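Local coordinates for Acarbose/maltose binding protein GacH (Streptomyces glaucescens, PDB 3K01) that binds acarbose and an acarbose homolog as the solute receptor of an ABC transporter, and probably also maltose, at residues 73-78 with 101-106; 87-92 with 298-303. All coordinates share one frame; numbering follows the deposited sequence. Where two conformers were deposited one is given.

Interaction 1 of 2, residues 73-78 with 101-106; sequences KFKNAA and IGYLAP
The hydroxyl of Y103 and the backbone carbonyl of K75 share one water, a polar link between helix 67-79 and the loop that follows helix 92-100. Y103 OH lies 2.6 Å from this water, which sits at the edge of the ring and in its plane; the same water donates a weak bond of 3.3 Å to K75 O. The direct contacts are mainly apolar and centre on the Y103 ring. A78 CB stands 3.5 Å from the centroid of that ring and 8° off its normal, a CH-pi contact aimed almost straight at the middle of one face. The opposite face receives I101 O, from the ring's own loop, displaced toward the rim. With CG opposite the carbonyl carbon (chi1 -65°), the Y103 ring extends to the helix and turns one face to the A78 methyl, while its CB is left to touch F74 CE2 at 3.8 Å. F74 and Y103 run past each other in opposite directions, and F74 CZ goes on to L104 CD2 at 4.1 Å. On the other flank the extended K75 chain crosses I101 at about a right angle, its CE 3.8 Å from I101 CD1; one atom farther along, K75 NZ forms a salt bridge with D97 of helix 92-100. F98 of the same helix meets the F74 ring and touches L104, so helix 92-100 adds to the apolar cluster. The turn that presents Y103 is set by G102 at positive phi (83°), the C-prime residue of a Schellman motif in which Y103 N bonds to F98 O and G102 N to A99 O. The arrangement is thus a Schellman-capped helix end whose following loop packs an aromatic ring against a neighbouring helix.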
loop_
_atom_site.group_PDB
_atom_site.type_symbol
_atom_site.label_atom_id
_atom_site.label_comp_id
_atom_site.label_asym_id
_atom_site.label_seq_id
_atom_site.Cartn_x
_atom_site.Cartn_y
_atom_site.Cartn_z
ATOM N N LYS A 73 3.633 10.650 -16.936
ATOM C CA LYS A 73 2.752 11.014 -18.044
ATOM C C LYS A 73 1.775 12.109 -17.602
ATOM O O LYS A 73 1.528 13.073 -18.324
ATOM C CB LYS A 73 2.003 9.780 -18.535
ATOM C CG LYS A 73 1.262 9.964 -19.853
ATOM C CD LYS A 73 0.371 8.768 -20.166
ATOM C CE LYS A 73 -0.403 8.912 -21.490
ATOM N NZ LYS A 73 0.482 8.999 -22.671
ATOM N N PHE A 74 1.248 11.973 -16.385
ATOM C CA PHE A 74 0.269 12.937 -15.886
ATOM C C PHE A 74 0.943 14.273 -15.626
ATOM O O PHE A 74 0.438 15.331 -16.036
ATOM C CB PHE A 74 -0.444 12.432 -14.625
ATOM C CG PHE A 74 -1.395 13.435 -14.039
ATOM C CD1 PHE A 74 -2.607 13.677 -14.673
ATOM C CD2 PHE A 74 -1.070 14.152 -12.893
ATOM C CE1 PHE A 74 -3.514 14.599 -14.144
ATOM C CE2 PHE A 74 -1.962 15.086 -12.360
ATOM C CZ PHE A 74 -3.183 15.308 -13.003
ATOM N N LYS A 75 2.112 14.239 -14.987
ATOM C CA LYS A 75 2.809 15.491 -14.725
ATOM C C LYS A 75 3.186 16.213 -16.007
ATOM O O LYS A 75 3.116 17.437 -16.070
ATOM C CB LYS A 75 4.047 15.240 -13.866
ATOM C CG LYS A 75 3.718 14.914 -12.428
ATOM C CD LYS A 75 5.014 14.780 -11.617
ATOM C CE LYS A 75 4.697 14.507 -10.163
ATOM N NZ LYS A 75 5.940 14.392 -9.346
ATOM N N ASN A 76 3.617 15.468 -17.008
ATOM C CA ASN A 76 4.003 16.083 -18.276
ATOM C C ASN A 76 2.825 16.717 -19.008
ATOM O O ASN A 76 2.953 17.805 -19.565
ATOM C CB ASN A 76 4.705 15.068 -19.179
ATOM C CG ASN A 76 6.067 14.668 -18.635
ATOM O OD1 ASN A 76 6.655 15.379 -17.811
ATOM N ND2 ASN A 76 6.553 13.513 -19.064
ATOM N N ALA A 77 1.686 16.036 -19.003
ATOM C CA ALA A 77 0.497 16.573 -19.676
ATOM C C ALA A 77 0.004 17.812 -18.952
ATOM O O ALA A 77 -0.248 18.845 -19.570
ATOM C CB ALA A 77 -0.606 15.527 -19.739
ATOM N N ALA A 78 -0.110 17.733 -17.622
ATOM C CA ALA A 78 -0.547 18.899 -16.850
ATOM C C ALA A 78 0.429 20.070 -16.983
ATOM O O ALA A 78 0.038 21.226 -17.159
ATOM C CB ALA A 78 -0.744 18.521 -15.387
ATOM N N ILE A 101 2.013 20.290 -6.453
ATOM C CA ILE A 101 2.441 21.051 -7.648
ATOM C C ILE A 101 1.263 21.596 -8.453
ATOM O O ILE A 101 1.406 21.992 -9.605
ATOM C CB ILE A 101 3.447 20.280 -8.516
ATOM C CG1 ILE A 101 2.864 18.939 -8.972
ATOM C CG2 ILE A 101 4.745 20.063 -7.727
ATOM C CD1 ILE A 101 3.807 18.158 -9.884
ATOM N N GLY A 102 0.111 21.667 -7.792
ATOM C CA GLY A 102 -1.007 22.442 -8.326
ATOM C C GLY A 102 -1.843 21.710 -9.360
ATOM O O GLY A 102 -2.652 22.327 -10.075
ATOM N N TYR A 103 -1.693 20.393 -9.502
ATOM C CA TYR A 103 -2.375 19.693 -10.595
ATOM C C TYR A 103 -3.719 19.029 -10.261
ATOM O O TYR A 103 -4.354 18.478 -11.174
ATOM C CB TYR A 103 -1.451 18.636 -11.195
ATOM C CG TYR A 103 -0.218 19.151 -11.889
ATOM C CD1 TYR A 103 -0.157 20.433 -12.433
ATOM C CD2 TYR A 103 0.875 18.314 -12.045
ATOM C CE1 TYR A 103 1.038 20.863 -13.082
ATOM C CE2 TYR A 103 2.030 18.726 -12.687
ATOM C CZ TYR A 103 2.097 19.985 -13.200
ATOM O OH TYR A 103 3.250 20.419 -13.840
ATOM N N LEU A 104 -4.136 19.088 -8.997
ATOM C CA LEU A 104 -5.409 18.480 -8.595
ATOM C C LEU A 104 -6.442 19.496 -8.176
ATOM O O LEU A 104 -6.130 20.440 -7.442
ATOM C CB LEU A 104 -5.205 17.413 -7.500
ATOM C CG LEU A 104 -4.242 16.266 -7.833
ATOM C CD1 LEU A 104 -4.268 15.237 -6.704
ATOM C CD2 LEU A 104 -4.575 15.624 -9.172
ATOM N N ALA A 105 -7.673 19.274 -8.619
ATOM C CA ALA A 105 -8.789 20.125 -8.189
ATOM C C ALA A 105 -9.173 19.815 -6.753
ATOM O O ALA A 105 -9.296 18.651 -6.377
ATOM C CB ALA A 105 -9.997 19.866 -9.089
ATOM N N PRO A 106 -9.399 20.838 -5.922
ATOM C CA PRO A 106 -9.879 20.524 -4.570
ATOM C C PRO A 106 -11.339 20.079 -4.608
ATOM O O PRO A 106 -12.131 20.607 -5.394
ATOM C CB PRO A 106 -9.755 21.871 -3.847
ATOM C CG PRO A 106 -9.923 22.898 -4.936
ATOM C CD PRO A 106 -9.234 22.293 -6.145
HETATM O O HOH W 1 5.375 18.866 -14.076
#

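Interaction 2 of 2, residues 87-92 with 298-303; sequences VMRTEV and WNLSVY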
loop_
_atom_site.group_PDB
_atom_site.type_symbol
_atom_site.label_atom_id
_atom_site.label_comp_id
_atom_site.label_asym_id
_atom_site.label_seq_id
_atom_site.Cartn_x
_atom_site.Cartn_y
_atom_site.Cartn_z
ATOM N N VAL A 87 -9.884 12.850 -15.106
ATOM C CA VAL A 87 -9.814 12.060 -13.900
ATOM C C VAL A 87 -8.591 11.152 -13.983
ATOM O O VAL A 87 -8.368 10.483 -14.989
ATOM C CB VAL A 87 -11.089 11.232 -13.715
ATOM C CG1 VAL A 87 -10.958 10.277 -12.514
ATOM C CG2 VAL A 87 -12.307 12.168 -13.523
ATOM N N MET A 88 -7.823 11.142 -12.900
ATOM C CA MET A 88 -6.553 10.387 -12.857
ATOM C C MET A 88 -6.630 9.401 -11.703
ATOM O O MET A 88 -6.880 9.796 -10.552
ATOM C CB MET A 88 -5.415 11.405 -12.612
ATOM C CG MET A 88 -4.004 10.838 -12.473
ATOM S SD MET A 88 -3.524 10.022 -14.006
ATOM C CE MET A 88 -2.074 9.099 -13.455
ATOM N N ARG A 89 -6.360 8.125 -11.993
ATOM C CA ARG A 89 -6.182 7.150 -10.899
ATOM C C ARG A 89 -4.853 7.465 -10.197
ATOM O O ARG A 89 -3.805 7.533 -10.851
ATOM C CB ARG A 89 -6.212 5.720 -11.410
ATOM C CG ARG A 89 -6.529 4.750 -10.316
ATOM C CD ARG A 89 -6.177 3.353 -10.692
ATOM N NE ARG A 89 -6.763 2.333 -9.829
ATOM C CZ ARG A 89 -6.287 1.089 -9.741
ATOM N NH1 ARG A 89 -5.215 0.741 -10.442
ATOM N NH2 ARG A 89 -6.899 0.205 -8.976
ATOM N N THR A 90 -4.913 7.659 -8.877
ATOM C CA THR A 90 -3.789 8.239 -8.123
ATOM C C THR A 90 -3.370 7.323 -6.995
ATOM O O THR A 90 -4.169 6.991 -6.130
ATOM C CB THR A 90 -4.130 9.627 -7.490
ATOM O OG1 THR A 90 -5.371 9.553 -6.763
ATOM C CG2 THR A 90 -4.224 10.721 -8.552
ATOM N N GLU A 91 -2.109 6.883 -6.994
ATOM C CA GLU A 91 -1.661 6.037 -5.903
ATOM C C GLU A 91 -1.744 6.869 -4.626
ATOM O O GLU A 91 -1.729 8.098 -4.691
ATOM C CB GLU A 91 -0.244 5.568 -6.187
ATOM C CG GLU A 91 0.164 4.315 -5.453
ATOM C CD GLU A 91 1.025 4.591 -4.231
ATOM O OE1 GLU A 91 1.513 5.738 -4.040
ATOM O OE2 GLU A 91 1.244 3.639 -3.456
ATOM N N VAL A 92 -1.850 6.232 -3.460
ATOM C CA VAL A 92 -2.048 7.010 -2.241
ATOM C C VAL A 92 -1.008 8.132 -2.053
ATOM O O VAL A 92 -1.364 9.239 -1.637
ATOM C CB VAL A 92 -2.150 6.151 -0.973
ATOM C CG1 VAL A 92 -3.447 5.322 -0.958
ATOM C CG2 VAL A 92 -0.912 5.254 -0.745
ATOM N N TRP A 298 -5.073 2.876 -4.152
ATOM C CA TRP A 298 -5.371 3.841 -5.211
ATOM C C TRP A 298 -6.585 4.640 -4.832
ATOM O O TRP A 298 -7.517 4.126 -4.229
ATOM C CB TRP A 298 -5.660 3.127 -6.549
ATOM C CG TRP A 298 -4.450 2.409 -7.110
ATOM C CD1 TRP A 298 -4.063 1.127 -6.851
ATOM C CD2 TRP A 298 -3.442 2.975 -7.945
ATOM N NE1 TRP A 298 -2.889 0.857 -7.509
ATOM C CE2 TRP A 298 -2.485 1.970 -8.192
ATOM C CE3 TRP A 298 -3.276 4.234 -8.550
ATOM C CZ2 TRP A 298 -1.361 2.187 -8.999
ATOM C CZ3 TRP A 298 -2.163 4.456 -9.347
ATOM C CH2 TRP A 298 -1.209 3.434 -9.556
ATOM N N ASN A 299 -6.551 5.894 -5.273
ATOM C CA ASN A 299 -7.618 6.868 -5.158
ATOM C C ASN A 299 -7.944 7.360 -6.561
ATOM O O ASN A 299 -7.278 7.020 -7.541
ATOM C CB ASN A 299 -7.138 8.014 -4.250
ATOM C CG ASN A 299 -6.882 7.554 -2.827
ATOM O OD1 ASN A 299 -7.489 6.607 -2.351
ATOM N ND2 ASN A 299 -5.988 8.242 -2.135
ATOM N N LEU A 300 -8.949 8.227 -6.633
ATOM C CA LEU A 300 -9.307 8.918 -7.880
ATOM C C LEU A 300 -9.307 10.408 -7.643
ATOM O O LEU A 300 -9.881 10.884 -6.662
ATOM C CB LEU A 300 -10.695 8.507 -8.344
ATOM C CG LEU A 300 -10.826 7.000 -8.547
ATOM C CD1 LEU A 300 -12.166 6.495 -8.014
ATOM C CD2 LEU A 300 -10.560 6.648 -9.987
ATOM N N SER A 301 -8.639 11.127 -8.538
ATOM C CA SER A 301 -8.515 12.575 -8.431
ATOM C C SER A 301 -8.958 13.245 -9.714
ATOM O O SER A 301 -8.991 12.625 -10.781
ATOM C CB SER A 301 -7.064 12.937 -8.142
ATOM O OG SER A 301 -6.674 12.384 -6.902
ATOM N N VAL A 302 -9.289 14.519 -9.606
ATOM C CA VAL A 302 -9.745 15.326 -10.726
ATOM C C VAL A 302 -8.624 16.307 -11.061
ATOM O O VAL A 302 -8.073 16.947 -10.167
ATOM C CB VAL A 302 -11.030 16.075 -10.356
ATOM C CG1 VAL A 302 -11.444 16.997 -11.499
ATOM C CG2 VAL A 302 -12.178 15.097 -9.999
ATOM N N TYR A 303 -8.278 16.393 -12.341
ATOM C CA TYR A 303 -7.273 17.339 -12.790
ATOM C C TYR A 303 -7.729 18.775 -12.578
ATOM O O TYR A 303 -8.853 19.150 -12.937
ATOM C CB TYR A 303 -6.978 17.048 -14.247
ATOM C CG TYR A 303 -6.190 18.110 -14.981
ATOM C CD1 TYR A 303 -4.985 18.616 -14.471
ATOM C CD2 TYR A 303 -6.651 18.602 -16.194
ATOM C CE1 TYR A 303 -4.265 19.592 -15.166
ATOM C CE2 TYR A 303 -5.922 19.579 -16.905
ATOM C CZ TYR A 303 -4.745 20.055 -16.374
ATOM O OH TYR A 303 -4.031 21.042 -17.050
#
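This is an antiparallel strand pairing in the mixed central sheet, where 87-91 runs antiparallel beside the C-terminal end of 293-302. Four backbone bonds establish the register: M88 and S301 exchange two, as do T90 and N299, the straightest being T90 N to N299 O at 2.8 Å and 177°. That donor nevertheless approaches from above the carbonyl plane, 39° out of it. On the face carrying R89, E91 and W298, the indole is sandwiched. The R89 guanidinium lies flat on it, planes 5° apart and centres 3.7 Å apart, its CZ over the five-membered ring in a cation-pi contact; in the conformer given, E91 CB lies over the opposite face, 4.1 Å from the centroid of the six-membered ring, a CH-pi contact. R89 reaches the indole by an extended chain from CG to NE, and hydrogen bonds from its NE to Q138 and from NH1 to T35 limit its rotation. On the other face, in the conformers given, T90 OG1 donates to S301 OG at 3.1 Å, and S301 OG is also bonded to Y134 O. Helix 309-320 packs on V87 and L300, helix 92-100 on M88 and T90, while strands 28-34 and 132-148 flank the pair.

From the N terminus the chain passes through helix 67-79, strand 87-91 and helix 92-100 before reaching the loop at 101-106, where interaction 1 closes a short loop of 22 intervening residues. Strand 87-91 lies within that loop, yet its partner 298-303 arrives only 205 residues later, so the two closures cross. Interaction 2 therefore joins an early strand to a late one, whereas interaction 1 joins helix 67-79 to the loop after helix 92-100. Their centres are 10 Å apart and they meet directly: A105 N is 2.8 Å from V302 O, a probable hydrogen bond, and A78 CB packs on Y303 CE1 at 3.7 Å.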